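Local coordinates for LanC-like protein GCR2 (PDB 3T33) that binds a zinc ion as a member of the LanC-like protein family and may play a role in abscisic acid signalling, at residues N13-F18 / K360-F365; L80-L85 / L388-G393; D103-L108 / K142-D147. One frame throughout, in Å; residues are numbered along the deposited sequence.

Contact 1: N13-F18 / K360-F365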
loop_
_atom_site.group_PDB
_atom_site.type_symbol
_atom_site.label_atom_id
_atom_site.label_comp_id
_atom_site.label_asym_id
_atom_site.label_seq_id
_atom_site.Cartn_x
_atom_site.Cartn_y
_atom_site.Cartn_z
ATOM N N ASN A 13 -14.205 13.015 -11.351
ATOM C CA ASN A 13 -12.982 13.103 -12.141
ATOM C C ASN A 13 -13.250 13.649 -13.534
ATOM O O ASN A 13 -13.594 12.884 -14.421
ATOM C CB ASN A 13 -12.296 11.743 -12.272
ATOM C CG ASN A 13 -10.911 11.854 -12.860
ATOM O OD1 ASN A 13 -10.221 10.855 -13.019
ATOM N ND2 ASN A 13 -10.478 13.077 -13.183
ATOM N N GLU A 14 -13.072 14.952 -13.713
ATOM C CA GLU A 14 -13.234 15.593 -15.008
ATOM C C GLU A 14 -11.863 15.945 -15.621
ATOM O O GLU A 14 -11.779 16.576 -16.697
ATOM C CB GLU A 14 -14.108 16.867 -14.919
ATOM C CG GLU A 14 -15.509 16.769 -14.228
ATOM C CD GLU A 14 -16.577 15.905 -14.959
ATOM O OE1 GLU A 14 -16.312 15.347 -16.054
ATOM O OE2 GLU A 14 -17.701 15.775 -14.406
ATOM N N MET A 15 -10.789 15.548 -14.954
ATOM C CA MET A 15 -9.465 15.668 -15.550
ATOM C C MET A 15 -9.378 15.024 -16.959
ATOM O O MET A 15 -10.015 14.013 -17.260
ATOM C CB MET A 15 -8.410 15.084 -14.615
ATOM C CG MET A 15 -8.288 15.858 -13.321
ATOM S SD MET A 15 -6.872 15.369 -12.345
ATOM C CE MET A 15 -7.676 14.004 -11.532
ATOM N N PRO A 16 -8.600 15.643 -17.832
ATOM C CA PRO A 16 -8.449 15.206 -19.228
ATOM C C PRO A 16 -7.815 13.835 -19.340
ATOM O O PRO A 16 -6.839 13.532 -18.621
ATOM C CB PRO A 16 -7.547 16.269 -19.847
ATOM C CG PRO A 16 -7.057 17.119 -18.713
ATOM C CD PRO A 16 -8.031 16.971 -17.585
ATOM N N GLU A 17 -8.387 13.008 -20.205
ATOM C CA GLU A 17 -7.845 11.704 -20.510
ATOM C C GLU A 17 -6.458 11.847 -21.111
ATOM O O GLU A 17 -6.108 12.856 -21.735
ATOM C CB GLU A 17 -8.734 10.933 -21.483
ATOM C CG GLU A 17 -10.135 10.547 -20.957
ATOM C CD GLU A 17 -10.131 9.497 -19.812
ATOM O OE1 GLU A 17 -9.187 8.665 -19.750
ATOM O OE2 GLU A 17 -11.089 9.505 -18.990
ATOM N N PHE A 18 -5.661 10.814 -20.927
ATOM C CA PHE A 18 -4.379 10.776 -21.564
ATOM C C PHE A 18 -4.494 10.832 -23.114
ATOM O O PHE A 18 -5.295 10.099 -23.728
ATOM C CB PHE A 18 -3.638 9.520 -21.107
ATOM C CG PHE A 18 -2.313 9.376 -21.702
ATOM C CD1 PHE A 18 -1.288 10.251 -21.357
ATOM C CD2 PHE A 18 -2.077 8.380 -22.633
ATOM C CE1 PHE A 18 -0.044 10.137 -21.912
ATOM C CE2 PHE A 18 -0.851 8.257 -23.205
ATOM C CZ PHE A 18 0.174 9.148 -22.852
ATOM N N LYS A 360 -0.142 10.229 -12.426
ATOM C CA LYS A 360 0.264 11.636 -12.464
ATOM C C LYS A 360 -0.921 12.580 -12.209
ATOM O O LYS A 360 -0.813 13.569 -11.480
ATOM C CB LYS A 360 1.003 11.907 -13.797
ATOM C CG LYS A 360 1.201 13.296 -14.237
ATOM C CD LYS A 360 2.005 13.299 -15.575
ATOM C CE LYS A 360 2.521 14.714 -15.926
ATOM N NZ LYS A 360 2.872 14.784 -17.360
ATOM N N ALA A 361 -2.074 12.261 -12.778
ATOM C CA ALA A 361 -3.259 13.102 -12.561
ATOM C C ALA A 361 -3.687 13.052 -11.089
ATOM O O ALA A 361 -4.039 14.071 -10.512
ATOM C CB ALA A 361 -4.413 12.659 -13.458
ATOM N N PHE A 362 -3.648 11.874 -10.465
ATOM C CA PHE A 362 -4.118 11.847 -9.058
ATOM C C PHE A 362 -3.107 12.595 -8.194
ATOM O O PHE A 362 -3.475 13.339 -7.337
ATOM C CB PHE A 362 -4.302 10.420 -8.569
ATOM C CG PHE A 362 -5.680 9.859 -8.782
ATOM C CD1 PHE A 362 -6.436 10.204 -9.893
ATOM C CD2 PHE A 362 -6.224 8.946 -7.842
ATOM C CE1 PHE A 362 -7.718 9.669 -10.092
ATOM C CE2 PHE A 362 -7.480 8.393 -8.026
ATOM C CZ PHE A 362 -8.244 8.749 -9.179
ATOM N N ALA A 363 -1.828 12.419 -8.455
ATOM C CA ALA A 363 -0.820 13.140 -7.717
ATOM C C ALA A 363 -0.895 14.656 -7.933
ATOM O O ALA A 363 -0.715 15.435 -6.976
ATOM C CB ALA A 363 0.554 12.637 -8.060
ATOM N N SER A 364 -1.122 15.070 -9.187
ATOM C CA SER A 364 -1.332 16.501 -9.464
ATOM C C SER A 364 -2.519 17.042 -8.777
ATOM O O SER A 364 -2.437 18.145 -8.213
ATOM C CB SER A 364 -1.447 16.755 -10.951
ATOM O OG SER A 364 -0.326 16.171 -11.562
ATOM N N PHE A 365 -3.625 16.284 -8.767
ATOM C CA PHE A 365 -4.812 16.718 -8.023
ATOM C C PHE A 365 -4.468 17.021 -6.574
ATOM O O PHE A 365 -4.736 18.132 -6.064
ATOM C CB PHE A 365 -5.915 15.664 -8.073
ATOM C CG PHE A 365 -7.177 16.071 -7.297
ATOM C CD1 PHE A 365 -7.339 15.727 -5.954
ATOM C CD2 PHE A 365 -8.195 16.793 -7.926
ATOM C CE1 PHE A 365 -8.504 16.144 -5.228
ATOM C CE2 PHE A 365 -9.347 17.193 -7.219
ATOM C CZ PHE A 365 -9.498 16.869 -5.880
#

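Contact 2: L80-L85 / L388-G393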
loop_
_atom_site.group_PDB
_atom_site.type_symbol
_atom_site.label_atom_id
_atom_site.label_comp_id
_atom_site.label_asym_id
_atom_site.label_seq_id
_atom_site.Cartn_x
_atom_site.Cartn_y
_atom_site.Cartn_z
ATOM N N LEU A 80 3.024 1.181 12.324
ATOM C CA LEU A 80 3.277 1.815 11.010
ATOM C C LEU A 80 2.084 2.643 10.583
ATOM O O LEU A 80 2.227 3.740 9.999
ATOM C CB LEU A 80 3.603 0.752 9.954
ATOM C CG LEU A 80 4.087 1.253 8.608
ATOM C CD1 LEU A 80 5.576 1.643 8.652
ATOM C CD2 LEU A 80 3.806 0.200 7.485
ATOM N N TYR A 81 0.918 2.100 10.935
ATOM C CA TYR A 81 -0.401 2.494 10.435
ATOM C C TYR A 81 -0.751 3.888 10.873
ATOM O O TYR A 81 -1.092 4.740 10.019
ATOM C CB TYR A 81 -1.474 1.527 10.977
ATOM C CG TYR A 81 -2.812 1.765 10.353
ATOM C CD1 TYR A 81 -3.722 2.612 10.933
ATOM C CD2 TYR A 81 -3.141 1.170 9.136
ATOM C CE1 TYR A 81 -4.914 2.861 10.322
ATOM C CE2 TYR A 81 -4.308 1.397 8.537
ATOM C CZ TYR A 81 -5.183 2.249 9.110
ATOM O OH TYR A 81 -6.364 2.446 8.500
ATOM N N THR A 82 -0.659 4.152 12.184
ATOM C CA THR A 82 -0.894 5.502 12.687
ATOM C C THR A 82 0.234 6.047 13.576
ATOM O O THR A 82 0.272 7.224 13.887
ATOM C CB THR A 82 -2.273 5.653 13.401
ATOM O OG1 THR A 82 -2.478 4.583 14.349
ATOM C CG2 THR A 82 -3.385 5.622 12.397
ATOM N N GLY A 83 1.159 5.207 13.979
ATOM C CA GLY A 83 2.142 5.646 14.963
ATOM C C GLY A 83 3.463 6.069 14.360
ATOM O O GLY A 83 3.569 6.409 13.132
ATOM N N VAL A 84 4.498 5.979 15.173
ATOM C CA VAL A 84 5.722 6.639 14.859
ATOM C C VAL A 84 6.550 5.847 13.844
ATOM O O VAL A 84 7.385 6.399 13.148
ATOM C CB VAL A 84 6.494 6.991 16.170
ATOM C CG1 VAL A 84 7.933 7.397 15.859
ATOM C CG2 VAL A 84 5.747 8.102 16.902
ATOM N N LEU A 85 6.273 4.556 13.738
ATOM C CA LEU A 85 6.919 3.757 12.740
ATOM C C LEU A 85 6.552 4.235 11.303
ATOM O O LEU A 85 7.376 4.137 10.402
ATOM C CB LEU A 85 6.606 2.252 12.923
ATOM C CG LEU A 85 7.677 1.409 12.204
ATOM C CD1 LEU A 85 9.084 1.371 12.925
ATOM C CD2 LEU A 85 7.210 -0.004 11.915
ATOM N N LEU A 388 1.195 7.682 8.459
ATOM C CA LEU A 388 1.422 7.061 7.209
ATOM C C LEU A 388 0.092 6.629 6.545
ATOM O O LEU A 388 -0.153 6.976 5.380
ATOM C CB LEU A 388 2.330 5.874 7.415
ATOM C CG LEU A 388 3.424 5.556 6.366
ATOM C CD1 LEU A 388 3.394 4.081 5.949
ATOM C CD2 LEU A 388 3.454 6.488 5.130
ATOM N N PHE A 389 -0.778 5.882 7.252
ATOM C CA PHE A 389 -1.974 5.328 6.598
ATOM C C PHE A 389 -3.214 6.206 6.511
ATOM O O PHE A 389 -4.118 5.919 5.745
ATOM C CB PHE A 389 -2.300 3.915 7.068
ATOM C CG PHE A 389 -1.476 2.829 6.372
ATOM C CD1 PHE A 389 -0.106 2.722 6.588
ATOM C CD2 PHE A 389 -2.090 1.913 5.509
ATOM C CE1 PHE A 389 0.658 1.756 5.908
ATOM C CE2 PHE A 389 -1.349 0.920 4.855
ATOM C CZ PHE A 389 0.049 0.846 5.037
ATOM N N GLU A 390 -3.234 7.326 7.207
ATOM C CA GLU A 390 -4.439 8.139 7.253
ATOM C C GLU A 390 -4.134 9.556 6.890
ATOM O O GLU A 390 -4.970 10.235 6.270
ATOM C CB GLU A 390 -5.029 8.151 8.649
ATOM C CG GLU A 390 -5.742 6.866 9.032
ATOM C CD GLU A 390 -6.328 6.872 10.474
ATOM O OE1 GLU A 390 -5.993 7.797 11.280
ATOM O OE2 GLU A 390 -7.120 5.930 10.780
ATOM N N GLY A 391 -2.969 10.028 7.330
ATOM C CA GLY A 391 -2.627 11.443 7.138
ATOM C C GLY A 391 -1.663 11.733 5.982
ATOM O O GLY A 391 -1.552 10.937 5.016
ATOM N N ILE A 392 -0.956 12.856 6.098
ATOM C CA ILE A 392 -0.203 13.356 4.984
ATOM C C ILE A 392 1.120 12.641 4.882
ATOM O O ILE A 392 1.825 12.782 3.886
ATOM C CB ILE A 392 0.022 14.911 5.012
ATOM C CG1 ILE A 392 0.819 15.368 6.244
ATOM C CG2 ILE A 392 -1.271 15.615 4.959
ATOM C CD1 ILE A 392 1.153 16.841 6.262
ATOM N N GLY A 393 1.497 11.927 5.934
ATOM C CA GLY A 393 2.679 11.021 5.856
ATOM C C GLY A 393 2.615 10.163 4.581
ATOM O O GLY A 393 3.611 9.977 3.900
HETATM O O HOH W 1 1.827 6.260 10.721
#

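Contact 3: D103-L108 / K142-D147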
loop_
_atom_site.group_PDB
_atom_site.type_symbol
_atom_site.label_atom_id
_atom_site.label_comp_id
_atom_site.label_asym_id
_atom_site.label_seq_id
_atom_site.Cartn_x
_atom_site.Cartn_y
_atom_site.Cartn_z
ATOM N N ASP A 103 18.431 10.908 6.877
ATOM C CA ASP A 103 17.088 10.314 6.817
ATOM C C ASP A 103 17.161 8.887 7.449
ATOM O O ASP A 103 16.297 8.515 8.194
ATOM C CB ASP A 103 16.528 10.229 5.377
ATOM C CG ASP A 103 15.873 11.547 4.886
ATOM O OD1 ASP A 103 15.554 12.447 5.690
ATOM O OD2 ASP A 103 15.666 11.686 3.650
ATOM N N LEU A 104 18.179 8.109 7.088
ATOM C CA LEU A 104 18.346 6.755 7.601
ATOM C C LEU A 104 18.616 6.739 9.106
ATOM O O LEU A 104 18.038 5.944 9.830
ATOM C CB LEU A 104 19.470 6.077 6.858
ATOM C CG LEU A 104 19.873 4.642 7.227
ATOM C CD1 LEU A 104 18.700 3.675 6.956
ATOM C CD2 LEU A 104 21.058 4.274 6.402
ATOM N N LYS A 105 19.462 7.651 9.582
ATOM C CA LYS A 105 19.761 7.749 11.010
ATOM C C LYS A 105 18.521 8.107 11.766
ATOM O O LYS A 105 18.253 7.559 12.813
ATOM C CB LYS A 105 20.892 8.770 11.295
ATOM C CG LYS A 105 22.255 8.091 11.376
ATOM C CD LYS A 105 23.399 8.989 10.931
ATOM C CE LYS A 105 24.498 8.162 10.258
ATOM N NZ LYS A 105 25.014 8.817 8.964
ATOM N N LEU A 106 17.769 9.057 11.256
ATOM C CA LEU A 106 16.650 9.517 12.023
ATOM C C LEU A 106 15.657 8.343 12.095
ATOM O O LEU A 106 15.068 8.077 13.165
ATOM C CB LEU A 106 16.009 10.739 11.373
ATOM C CG LEU A 106 14.929 11.332 12.282
ATOM C CD1 LEU A 106 15.575 11.637 13.665
ATOM C CD2 LEU A 106 14.290 12.587 11.672
ATOM N N CYS A 107 15.481 7.686 10.933
ATOM C CA CYS A 107 14.745 6.438 10.792
ATOM C C CYS A 107 15.014 5.525 11.977
ATOM O O CYS A 107 14.107 5.206 12.736
ATOM C CB CYS A 107 15.140 5.701 9.490
ATOM S SG CYS A 107 14.271 4.059 9.348
ATOM N N LEU A 108 16.280 5.158 12.134
ATOM C CA LEU A 108 16.694 4.246 13.197
ATOM C C LEU A 108 16.444 4.751 14.595
ATOM O O LEU A 108 16.165 3.953 15.490
ATOM C CB LEU A 108 18.160 3.861 13.050
ATOM C CG LEU A 108 18.296 2.818 11.951
ATOM C CD1 LEU A 108 19.744 2.690 11.588
ATOM C CD2 LEU A 108 17.722 1.493 12.367
ATOM N N LYS A 142 20.919 -2.805 8.268
ATOM C CA LYS A 142 21.667 -3.366 7.162
ATOM C C LYS A 142 22.097 -2.231 6.212
ATOM O O LYS A 142 23.229 -2.201 5.764
ATOM C CB LYS A 142 20.837 -4.450 6.419
ATOM C CG LYS A 142 21.650 -5.618 5.807
ATOM C CD LYS A 142 22.622 -6.218 6.839
ATOM C CE LYS A 142 23.396 -7.446 6.353
ATOM N NZ LYS A 142 24.305 -7.893 7.466
ATOM N N CYS A 143 21.222 -1.277 5.921
ATOM C CA CYS A 143 21.631 -0.213 4.987
ATOM C C CYS A 143 22.756 0.622 5.595
ATOM O O CYS A 143 23.733 0.957 4.912
ATOM C CB CYS A 143 20.452 0.657 4.574
ATOM S SG CYS A 143 19.246 -0.283 3.645
ATOM N N LEU A 144 22.635 0.896 6.886
ATOM C CA LEU A 144 23.594 1.680 7.591
ATOM C C LEU A 144 24.950 0.974 7.770
ATOM O O LEU A 144 25.969 1.631 7.930
ATOM C CB LEU A 144 23.008 2.159 8.909
ATOM C CG LEU A 144 23.857 3.162 9.703
ATOM C CD1 LEU A 144 23.962 4.559 8.998
ATOM C CD2 LEU A 144 23.338 3.291 11.123
ATOM N N GLY A 145 24.962 -0.356 7.694
ATOM C CA GLY A 145 26.183 -1.152 7.769
ATOM C C GLY A 145 26.500 -1.539 9.202
ATOM O O GLY A 145 27.654 -1.950 9.508
ATOM N N ASP A 146 25.481 -1.438 10.072
ATOM C CA ASP A 146 25.606 -1.770 11.484
ATOM C C ASP A 146 25.115 -3.196 11.748
ATOM O O ASP A 146 23.937 -3.398 12.058
ATOM C CB ASP A 146 24.810 -0.780 12.331
ATOM C CG ASP A 146 25.056 -0.948 13.822
ATOM O OD1 ASP A 146 25.600 -2.003 14.196
ATOM O OD2 ASP A 146 24.698 -0.022 14.611
ATOM N N ASP A 147 26.023 -4.169 11.630
ATOM C CA ASP A 147 25.710 -5.586 11.837
ATOM C C ASP A 147 25.152 -5.877 13.229
ATOM O O ASP A 147 24.163 -6.560 13.333
ATOM C CB ASP A 147 26.922 -6.488 11.547
ATOM C CG ASP A 147 27.278 -6.585 10.020
ATOM O OD1 ASP A 147 26.409 -6.299 9.135
ATOM O OD2 ASP A 147 28.444 -6.976 9.700
#

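Contact 1: N13-F18 / K360-F365
M15 lays its thioether across A361 and F365 on one flank of helix 353-375, and it supplies most of the contact between the N-terminal loop and that helix. The side chain can be followed outward. CB points at the helix but is still too far away to touch it, and CG, anti to the carbonyl carbon (chi1 -65°), runs beside the helix and is also short of contact. Contact begins at the sulfur: SD lies 3.8 Å from A361 CB and 3.6 Å from A361 O. A bend at chi3 (-85°) then turns the terminal methyl along the helix surface, where CE comes to 4.2 Å from F365 CB and 4.3 Å from F362 CD1. Beside it, the amide end of N13 reaches the edge of the F362 ring, its plane steeply inclined to that of the ring.

The carbonyl beneath the sulfur is already engaged within its helix, since F365 N donates to A361 O at 2.8 Å. In the same turn, the neighbouring carbonyl K360 O accepts from S364 OG at 2.6 Å, and S364 N reaches that oxygen from the opposite face.

Around the contact, L37 and L326 also touch M15, while F343 meets the F362 ring edge-to-face. Polar ties lie further along the loop, where P16 O bonds to Y357 and E17 forms a salt bridge with R358. The chemistry at M15 is therefore mainly van der Waals: a thioether laid on small and aromatic side chains, its sulfur also against a carbonyl oxygen already bonded within its helix, with the directional bonds made further along the loop.

Contact 2: L80-L85 / L388-G393
Y81 and F389 join two loops of matching pattern, leucine-aromatic-polar-glycine, each running into a helix of the alpha/alpha toroid of the LanC-like family; G83 and G391, the glycines that lead into those helices, even share nearly the same backbone angles.

Direct hydrogen bonding across the pair is between backbones: F389 N donates to Y81 O at 3.0 Å, with an N-H...O angle of 151°.

Beside that bond the aromatic groups meet. F389 CB sits over one face of the tyrosine ring, 3.7 Å from its centroid, in a CH-pi contact, whereas the two rings themselves lie nearly parallel (23°) but are slid so far apart that they hardly overlap. A chi1 of -172° swings the Y81 ring away from the backbone N and alongside the zinc site, its side chain about 4 Å from the metal ion at the nearest atoms and in touch with the zinc ligand C333.

Apolar packing is supplied by L80, whose CG meets L388 CD1 at 3.9 Å and whose CD2 leans obliquely on the F389 ring.

Among the polar side chains, E390 brings OE2 to the edge of the Y81 ring and OE1 to 3.6 Å from T82 CG2. Their stronger partners are elsewhere: E390 OE1 accepts from R384 N, and T82 OG1 bonds to D77.

A single water completes the junction, donating to L80 O (2.7 Å) and G83 O (3.0 Å) while accepting from L388 N (2.7 Å).

Contact 3: D103-L108 / K142-D147
L144 divides its two methyl branches among three side chains of helix 101-118, and this forked grip is the heart of the contact. Its CD2 meets L108 CD1 at 3.7 Å. Its CD1 lies 3.9 Å from K105 CE and equally near L104 CD2. The same methyl of L104 also touches further back, 3.8 Å from L144 CB and 4.1 Å from C143 CB, so that it rests against the root of the leucine as well as a branch. Chi1 near 180° in both leucines (179° in L104, -173° in L144) extends the two side chains toward one another, and they meet at an angle. K105 takes part through its aliphatic portion: bends at chi3 and chi4 lay CE across the end of L144.

Behind this first shell, A140 of helix 130-144 touches both L104 and L108, continuing the apolar seam one turn back. On the far side of helix 101-118, D103 is held by a salt bridge to K60 and a hydrogen bond to S94.

L144 is the last residue of helix 130-144, just before the helix ends. G145, at a positive phi of 90°, is the C-prime residue of a Schellman motif, with D146 N directed to A141 O and a weak bond from G145 N to K142 O. D146 then acts as N-cap of helix 147-158, its OD1 accepting from L149 N, and K142 NZ spans the turn to D147 OD1 in a 3.1 Å salt bridge. The arrangement is a Schellman C-cap followed at once by an Asp N-cap, linking helices 130-144 and 147-158 of the alpha/alpha fold.

How the contacts relate
Along the chain the segments come in the order 13-18, 80-85, 103-108, 142-147, 360-365 and 388-393. Contacts 1 and 2 therefore interlock, and contact 3 is nested inside both. Contact 1 lays the N-terminal loop on helix 353-375, which is followed by helix 392-402 of contact 2. Helices 84-98 and 101-118 are likewise consecutive and link contact 2 to contact 3. Centres of contacts 1 and 3 lie about 37 Å apart, with the centre of contact 2 about 25 Å and about 20 Å from them respectively; none touch. Contact 2 thus brings early and late parts of the family domain together beside the zinc ion, while contacts 1 and 3 join helices and the N-terminal loop further out.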